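Local coordinates for 361aa long hypothetical D-aminopeptidase (Pyrococcus horikoshii, PDB 2DRH), which is of unconfirmed function but probably acts as an aminopeptidase that trims residues from peptide N-termini, at residues K9-F13 with K313-E317; G184-R190 with E321-S326; L255-A259 with A281-S285. One frame throughout, in Å; residues are numbered along the deposited sequence.

Contact 1. Residues K9-F13 with K313-E317; sequences KIGVF and KATAE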
loop_
_atom_site.group_PDB
_atom_site.type_symbol
_atom_site.label_atom_id
_atom_site.label_comp_id
_atom_site.label_asym_id
_atom_site.label_seq_id
_atom_site.Cartn_x
_atom_site.Cartn_y
_atom_site.Cartn_z
ATOM N N LYS A 9 -6.902 -29.646 -20.125
ATOM C CA LYS A 9 -6.802 -29.721 -18.676
ATOM C C LYS A 9 -5.960 -28.580 -18.121
ATOM O O LYS A 9 -4.826 -28.372 -18.550
ATOM C CB LYS A 9 -6.157 -31.048 -18.262
ATOM C CG LYS A 9 -6.829 -32.303 -18.816
ATOM C CD LYS A 9 -5.878 -33.499 -18.722
ATOM C CE LYS A 9 -6.544 -34.792 -19.149
ATOM N NZ LYS A 9 -7.565 -35.242 -18.162
ATOM N N ILE A 10 -6.520 -27.843 -17.169
ATOM C CA ILE A 10 -5.812 -26.741 -16.532
ATOM C C ILE A 10 -5.898 -26.935 -15.028
ATOM O O ILE A 10 -6.989 -27.014 -14.468
ATOM C CB ILE A 10 -6.425 -25.373 -16.914
ATOM C CG1 ILE A 10 -6.111 -25.067 -18.380
ATOM C CG2 ILE A 10 -5.871 -24.275 -16.014
ATOM C CD1 ILE A 10 -6.737 -23.796 -18.886
ATOM N N GLY A 11 -4.739 -27.027 -14.385
ATOM C CA GLY A 11 -4.704 -27.220 -12.949
ATOM C C GLY A 11 -4.877 -28.675 -12.552
ATOM O O GLY A 11 -4.900 -29.561 -13.411
ATOM N N VAL A 12 -5.008 -28.919 -11.252
ATOM C CA VAL A 12 -5.163 -30.271 -10.733
ATOM C C VAL A 12 -6.426 -30.429 -9.894
ATOM O O VAL A 12 -6.774 -31.536 -9.483
ATOM C CB VAL A 12 -3.955 -30.664 -9.862
ATOM C CG1 VAL A 12 -2.670 -30.550 -10.667
ATOM C CG2 VAL A 12 -3.890 -29.769 -8.634
ATOM N N PHE A 13 -7.108 -29.323 -9.622
ATOM C CA PHE A 13 -8.332 -29.391 -8.833
ATOM C C PHE A 13 -9.512 -29.611 -9.760
ATOM O O PHE A 13 -9.483 -29.202 -10.919
ATOM C CB PHE A 13 -8.533 -28.104 -8.032
ATOM C CG PHE A 13 -7.565 -27.939 -6.896
ATOM C CD1 PHE A 13 -7.538 -28.855 -5.852
ATOM C CD2 PHE A 13 -6.680 -26.869 -6.868
ATOM C CE1 PHE A 13 -6.638 -28.707 -4.792
ATOM C CE2 PHE A 13 -5.780 -26.712 -5.818
ATOM C CZ PHE A 13 -5.757 -27.632 -4.778
ATOM N N LYS A 313 -3.913 -21.750 -4.973
ATOM C CA LYS A 313 -3.728 -22.484 -6.221
ATOM C C LYS A 313 -5.029 -22.558 -7.017
ATOM O O LYS A 313 -5.039 -22.308 -8.225
ATOM C CB LYS A 313 -3.208 -23.898 -5.940
ATOM C CG LYS A 313 -3.313 -24.837 -7.138
ATOM C CD LYS A 313 -2.676 -26.183 -6.861
ATOM C CE LYS A 313 -1.172 -26.048 -6.749
ATOM N NZ LYS A 313 -0.620 -25.445 -7.986
ATOM N N ALA A 314 -6.119 -22.900 -6.333
ATOM C CA ALA A 314 -7.432 -23.005 -6.961
ATOM C C ALA A 314 -7.822 -21.676 -7.614
ATOM O O ALA A 314 -8.459 -21.652 -8.658
ATOM C CB ALA A 314 -8.488 -23.412 -5.913
ATOM N N THR A 315 -7.447 -20.575 -6.978
ATOM C CA THR A 315 -7.746 -19.249 -7.505
ATOM C C THR A 315 -7.023 -19.065 -8.837
ATOM O O THR A 315 -7.641 -18.719 -9.842
ATOM C CB THR A 315 -7.284 -18.143 -6.526
ATOM O OG1 THR A 315 -8.005 -18.269 -5.296
ATOM C CG2 THR A 315 -7.531 -16.745 -7.123
ATOM N N ALA A 316 -5.714 -19.298 -8.834
ATOM C CA ALA A 316 -4.916 -19.165 -10.045
ATOM C C ALA A 316 -5.493 -20.058 -11.136
ATOM O O ALA A 316 -5.568 -19.664 -12.301
ATOM C CB ALA A 316 -3.456 -19.547 -9.764
ATOM N N GLU A 317 -5.901 -21.266 -10.759
ATOM C CA GLU A 317 -6.474 -22.197 -11.727
ATOM C C GLU A 317 -7.775 -21.681 -12.326
ATOM O O GLU A 317 -7.932 -21.644 -13.545
ATOM C CB GLU A 317 -6.731 -23.556 -11.083
ATOM C CG GLU A 317 -5.589 -24.526 -11.200
ATOM C CD GLU A 317 -5.873 -25.831 -10.474
ATOM O OE1 GLU A 317 -6.977 -26.390 -10.646
ATOM O OE2 GLU A 317 -4.989 -26.300 -9.738
#

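Contact 2. Residues G184-R190 with E321-S326; sequences GIGSASR and EAIINS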
loop_
_atom_site.group_PDB
_atom_site.type_symbol
_atom_site.label_atom_id
_atom_site.label_comp_id
_atom_site.label_asym_id
_atom_site.label_seq_id
_atom_site.Cartn_x
_atom_site.Cartn_y
_atom_site.Cartn_z
ATOM N N GLY A 184 -14.092 -11.140 -23.930
ATOM C CA GLY A 184 -15.395 -11.109 -23.282
ATOM C C GLY A 184 -15.461 -11.713 -21.886
ATOM O O GLY A 184 -14.503 -11.648 -21.120
ATOM N N ILE A 185 -16.607 -12.304 -21.559
ATOM C CA ILE A 185 -16.817 -12.921 -20.254
ATOM C C ILE A 185 -16.412 -14.391 -20.269
ATOM O O ILE A 185 -16.747 -15.128 -21.196
ATOM C CB ILE A 185 -18.304 -12.821 -19.827
ATOM C CG1 ILE A 185 -18.727 -11.350 -19.732
ATOM C CG2 ILE A 185 -18.525 -13.546 -18.498
ATOM C CD1 ILE A 185 -18.038 -10.561 -18.626
ATOM N N GLY A 186 -15.669 -14.799 -19.245
ATOM C CA GLY A 186 -15.237 -16.179 -19.112
ATOM C C GLY A 186 -15.417 -16.574 -17.654
ATOM O O GLY A 186 -15.379 -15.715 -16.779
ATOM N N SER A 187 -15.626 -17.854 -17.369
ATOM C CA SER A 187 -15.802 -18.260 -15.980
ATOM C C SER A 187 -15.421 -19.713 -15.738
ATOM O O SER A 187 -15.364 -20.524 -16.664
ATOM C CB SER A 187 -17.249 -18.021 -15.534
ATOM O OG SER A 187 -17.337 -17.972 -14.113
ATOM N N ALA A 188 -15.143 -20.031 -14.482
ATOM C CA ALA A 188 -14.762 -21.383 -14.103
ATOM C C ALA A 188 -14.702 -21.461 -12.590
ATOM O O ALA A 188 -14.648 -20.436 -11.916
ATOM C CB ALA A 188 -13.401 -21.744 -14.707
ATOM N N SER A 189 -14.715 -22.678 -12.057
ATOM C CA SER A 189 -14.657 -22.868 -10.616
ATOM C C SER A 189 -13.824 -24.094 -10.293
ATOM O O SER A 189 -13.577 -24.935 -11.156
ATOM C CB SER A 189 -16.064 -23.046 -10.037
ATOM O OG SER A 189 -16.627 -24.272 -10.460
ATOM N N ARG A 190 -13.387 -24.183 -9.043
ATOM C CA ARG A 190 -12.585 -25.308 -8.583
ATOM C C ARG A 190 -13.018 -25.676 -7.178
ATOM O O ARG A 190 -13.419 -24.811 -6.399
ATOM C CB ARG A 190 -11.097 -24.943 -8.576
ATOM C CG ARG A 190 -10.471 -24.855 -9.955
ATOM C CD ARG A 190 -10.523 -26.202 -10.670
ATOM N NE ARG A 190 -9.786 -26.184 -11.930
ATOM C CZ ARG A 190 -10.232 -25.654 -13.064
ATOM N NH1 ARG A 190 -11.431 -25.087 -13.120
ATOM N NH2 ARG A 190 -9.471 -25.695 -14.151
ATOM N N GLU A 321 -8.292 -20.778 -16.432
ATOM C CA GLU A 321 -9.284 -21.384 -17.294
ATOM C C GLU A 321 -10.353 -20.364 -17.673
ATOM O O GLU A 321 -10.795 -20.325 -18.822
ATOM C CB GLU A 321 -9.944 -22.603 -16.631
ATOM C CG GLU A 321 -10.594 -23.544 -17.659
ATOM C CD GLU A 321 -11.631 -24.488 -17.062
ATOM O OE1 GLU A 321 -11.338 -25.155 -16.047
ATOM O OE2 GLU A 321 -12.745 -24.566 -17.624
ATOM N N ALA A 322 -10.762 -19.535 -16.713
ATOM C CA ALA A 322 -11.786 -18.530 -16.978
ATOM C C ALA A 322 -11.381 -17.622 -18.138
ATOM O O ALA A 322 -12.229 -17.227 -18.944
ATOM C CB ALA A 322 -12.050 -17.697 -15.735
ATOM N N ILE A 323 -10.096 -17.292 -18.220
ATOM C CA ILE A 323 -9.606 -16.442 -19.299
ATOM C C ILE A 323 -9.745 -17.179 -20.620
ATOM O O ILE A 323 -10.277 -16.636 -21.590
ATOM C CB ILE A 323 -8.125 -16.049 -19.086
ATOM C CG1 ILE A 323 -8.011 -15.118 -17.874
ATOM C CG2 ILE A 323 -7.570 -15.371 -20.347
ATOM C CD1 ILE A 323 -6.586 -14.786 -17.472
ATOM N N ILE A 324 -9.274 -18.423 -20.657
ATOM C CA ILE A 324 -9.367 -19.217 -21.875
ATOM C C ILE A 324 -10.834 -19.379 -22.305
ATOM O O ILE A 324 -11.167 -19.192 -23.483
ATOM C CB ILE A 324 -8.710 -20.610 -21.680
ATOM C CG1 ILE A 324 -7.223 -20.436 -21.356
ATOM C CG2 ILE A 324 -8.897 -21.465 -22.922
ATOM C CD1 ILE A 324 -6.465 -19.529 -22.323
ATOM N N ASN A 325 -11.708 -19.704 -21.352
ATOM C CA ASN A 325 -13.126 -19.868 -21.657
ATOM C C ASN A 325 -13.736 -18.607 -22.267
ATOM O O ASN A 325 -14.669 -18.691 -23.068
ATOM C CB ASN A 325 -13.913 -20.260 -20.396
ATOM C CG ASN A 325 -13.562 -21.649 -19.906
ATOM O OD1 ASN A 325 -13.321 -22.541 -20.706
ATOM N ND2 ASN A 325 -13.543 -21.842 -18.589
ATOM N N SER A 326 -13.215 -17.437 -21.896
ATOM C CA SER A 326 -13.731 -16.183 -22.443
ATOM C C SER A 326 -13.428 -16.139 -23.937
ATOM O O SER A 326 -14.144 -15.498 -24.704
ATOM C CB SER A 326 -13.100 -14.963 -21.749
ATOM O OG SER A 326 -11.772 -14.740 -22.196
#

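Contact 3. Residues L255-A259 with A281-S285; sequences LNRVA and AVAFS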
loop_
_atom_site.group_PDB
_atom_site.type_symbol
_atom_site.label_atom_id
_atom_site.label_comp_id
_atom_site.label_asym_id
_atom_site.label_seq_id
_atom_site.Cartn_x
_atom_site.Cartn_y
_atom_site.Cartn_z
ATOM N N LEU A 255 -8.461 -12.108 2.100
ATOM C CA LEU A 255 -9.083 -11.959 0.796
ATOM C C LEU A 255 -8.211 -11.080 -0.119
ATOM O O LEU A 255 -8.277 -11.199 -1.342
ATOM C CB LEU A 255 -10.506 -11.407 0.956
ATOM C CG LEU A 255 -11.468 -12.467 1.552
ATOM C CD1 LEU A 255 -12.728 -11.826 2.115
ATOM C CD2 LEU A 255 -11.825 -13.479 0.473
ATOM N N ASN A 256 -7.388 -10.212 0.466
ATOM C CA ASN A 256 -6.484 -9.397 -0.347
ATOM C C ASN A 256 -5.427 -10.351 -0.890
ATOM O O ASN A 256 -4.984 -10.213 -2.029
ATOM C CB ASN A 256 -5.798 -8.307 0.480
ATOM C CG ASN A 256 -6.658 -7.071 0.641
ATOM O OD1 ASN A 256 -7.401 -6.697 -0.268
ATOM N ND2 ASN A 256 -6.545 -6.416 1.791
ATOM N N ARG A 257 -5.043 -11.335 -0.076
ATOM C CA ARG A 257 -4.044 -12.314 -0.495
ATOM C C ARG A 257 -4.607 -13.127 -1.658
ATOM O O ARG A 257 -3.933 -13.341 -2.666
ATOM C CB ARG A 257 -3.671 -13.246 0.669
ATOM C CG ARG A 257 -3.184 -12.535 1.932
ATOM C CD ARG A 257 -2.734 -13.535 2.998
ATOM N NE ARG A 257 -1.411 -14.100 2.719
ATOM C CZ ARG A 257 -0.952 -15.237 3.240
ATOM N NH1 ARG A 257 -1.714 -15.945 4.067
ATOM N NH2 ARG A 257 0.275 -15.662 2.947
ATOM N N VAL A 258 -5.850 -13.580 -1.511
ATOM C CA VAL A 258 -6.515 -14.351 -2.550
ATOM C C VAL A 258 -6.560 -13.550 -3.858
ATOM O O VAL A 258 -6.255 -14.071 -4.926
ATOM C CB VAL A 258 -7.967 -14.722 -2.110
ATOM C CG1 VAL A 258 -8.752 -15.251 -3.287
ATOM C CG2 VAL A 258 -7.922 -15.781 -0.983
ATOM N N ALA A 259 -6.940 -12.282 -3.773
ATOM C CA ALA A 259 -7.017 -11.442 -4.960
ATOM C C ALA A 259 -5.695 -11.463 -5.745
ATOM O O ALA A 259 -5.696 -11.551 -6.971
ATOM C CB ALA A 259 -7.390 -10.012 -4.563
ATOM N N ALA A 281 -8.083 -7.435 -9.637
ATOM C CA ALA A 281 -8.761 -8.602 -9.090
ATOM C C ALA A 281 -9.515 -8.233 -7.824
ATOM O O ALA A 281 -8.998 -7.517 -6.970
ATOM C CB ALA A 281 -7.743 -9.684 -8.779
ATOM N N VAL A 282 -10.745 -8.716 -7.713
ATOM C CA VAL A 282 -11.557 -8.463 -6.533
ATOM C C VAL A 282 -12.037 -9.807 -5.979
ATOM O O VAL A 282 -12.661 -10.592 -6.685
ATOM C CB VAL A 282 -12.769 -7.573 -6.872
ATOM C CG1 VAL A 282 -13.677 -7.451 -5.662
ATOM C CG2 VAL A 282 -12.291 -6.181 -7.307
ATOM N N ALA A 283 -11.729 -10.072 -4.715
ATOM C CA ALA A 283 -12.123 -11.327 -4.087
ATOM C C ALA A 283 -13.022 -11.106 -2.883
ATOM O O ALA A 283 -12.830 -10.162 -2.116
ATOM C CB ALA A 283 -10.888 -12.100 -3.670
ATOM N N PHE A 284 -14.009 -11.982 -2.724
ATOM C CA PHE A 284 -14.931 -11.889 -1.601
ATOM C C PHE A 284 -15.394 -13.271 -1.162
ATOM O O PHE A 284 -15.375 -14.223 -1.946
ATOM C CB PHE A 284 -16.139 -11.018 -1.967
ATOM C CG PHE A 284 -17.066 -11.627 -2.997
ATOM C CD1 PHE A 284 -18.049 -12.548 -2.624
ATOM C CD2 PHE A 284 -16.977 -11.257 -4.339
ATOM C CE1 PHE A 284 -18.930 -13.085 -3.572
ATOM C CE2 PHE A 284 -17.848 -11.784 -5.290
ATOM C CZ PHE A 284 -18.831 -12.701 -4.906
ATOM N N SER A 285 -15.792 -13.376 0.099
ATOM C CA SER A 285 -16.269 -14.636 0.649
ATOM C C SER A 285 -17.733 -14.501 1.041
ATOM O O SER A 285 -18.180 -13.435 1.446
ATOM C CB SER A 285 -15.436 -15.030 1.872
ATOM O OG SER A 285 -15.990 -16.161 2.530
#

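Contact 1. Residues K9-F13 with K313-E317
The phenyl ring of Phe-13 meets Lys-313 along one of its edges, where Lys-313 CB lies in the ring plane. The lysine chain then passes the ring obliquely, and its CD comes to 3.3 Å from Phe-13 CE2. Two other groups also reach the ring at a slant: the backbone N of Ala-314 and OE2 of Glu-317. The second flat group, the Glu-317 carboxylate, is turned only 24° from the ring, with OE2 3.4 Å from Phe-13 CD2. Two successive backbone N-H groups hold this carboxylate. Val-12 N binds Glu-317 OE2 at 3.0 Å, in a nearly straight bond (165°) that arrives from above the carboxylate plane. Phe-13 N binds Glu-317 OE1 at 3.1 Å on the syn lone pair. With its chain extended beyond CG, Glu-317 reaches from helix 309-328 to the N-terminal loop. This loop precedes strand 28-36, and the contact pins it across about 300 residues of chain. Gly-11, just before the two donors, has a positive phi (83°) and an extended psi, a backbone shape suited to glycine. Glu-317 OE1 has a second, charged partner in Arg-190 of strand 184-193. Phe-13 CD2 also lies 4.0 Å from Ala-314 CB. Lys-313 bends at its last two torsions, and its ammonium makes a cation-pi contact with Tyr-272 of the second subunit.

Contact 2. Residues G184-R190 with E321-S326
Glu-321 OE1 is gripped by both terminal nitrogens of Arg-190. Arg-190 NH2 lies 2.7 Å from Glu-321 OE1 and meets the anti lone pair of that oxygen. Arg-190 NH1 lies 2.9 Å from the same Glu-321 OE1 and comes from above the carboxylate plane. The salt bridge is thus end-on to a single oxygen, with the two planes 49° apart. A bend at chi2 (-62°) folds the arginine chain back, so that NH1 also binds the carbonyl O of its neighbour Ser-189. The other carboxylate oxygen, Glu-321 OE2, takes a nearly straight bond of 3.0 Å from Asn-325 ND2, one helical turn on, and another from Asn-19. Asn-325 ND2 also reaches Ser-187 O at 3.0 Å, meeting it from above the carbonyl plane, while its OD1 binds Ala-3 N. The axes of segments 321-326 and 184-190 approach to 5.5 Å. Gly-186 has no side chain, and its CA comes to 3.2 Å from Ala-322 O in a CA-H...O contact. A second such contact joins Ser-326 CA to Ile-185 O at 3.4 Å. Ala-188 CB faces the same helix, 4.4 Å from Ala-322 CB. The C-terminal half of helix 309-328 thus packs on the sheet at strand 184-193, where Ala-322 also touches Val-205 of the adjacent strand 198-207. One guanidinium serves two buried carboxylates, here and at Glu-317; the side-chain amides that donate to Glu-321 OE2 would tend to stabilise its negative charge.

Contact 3. Residues L255-A259 with A281-S285
Leu-255 covers the end of the strand with its two methyl groups. Its CD2 lies 3.9 Å from Phe-284 C, and its CD1 lies 4.0 Å from Ser-285 N. CG stands anti to the carbonyl carbon (chi1 -72°), and chi2 near 162° carries the branch over the backbone between these two residues. Ala-283 is the central residue on the strand side. Its methyl group points at the helix and meets three residues there. Leu-255 O is 3.6 Å from Ala-283 CB. Val-258 CG1 is 3.8 Å from Ala-283 CB, brought there because this branch lies opposite the backbone N (chi1 168°). Ala-259 CB is 4.2 Å from Ala-283 CB and equally far from Ala-281 CB. Ala-281 CB also touches Ala-259 O at 3.3 Å. The small alanines allow a close approach; the axes of segments 255-259 and 281-285 come to 7.1 Å. Ser-285 offers its CB to Leu-255, while its OG binds Ala-248 O and Ala-287 N. Val-282 and Phe-284 point their CB atoms to the far side of the strand. The two elements belong to a beta-alpha-beta unit in which helix 252-268 joins the parallel strands 240-246 and 278-285. Strand 278-285 runs between strand 240-246 and the antiparallel strand 65-73. Leu-255 and Ala-259 also touch strand 65-73, Val-258 touches strand 240-246, and Val-282, on the other strand face, touches helix 83-89.

Overall arrangement
Contacts 1 and 2 share helix 309-328 and have centres about 12 Å apart. Arg-190 links them: its NE lies 3.1 Å from Glu-317 OE1, and its NH2 lies 2.8 Å from Ile-10 O. One guanidinium thus ties the N-terminal loop, the helix and strand 184-193 together. Strand 278-285 of contact 3 belongs to the same sheet as strand 184-193, but the nearest atoms of contacts 2 and 3 are about 10 Å apart. Contact 3 touches contact 1, where Thr-315 CG2 is 3.7 Å from Val-258 O. Helices 309-328 and 252-268 touch there. Along the chain contact 3 is nested inside the loops closed by contacts 1 and 2, whose segments alternate. No catalytic residue is established here.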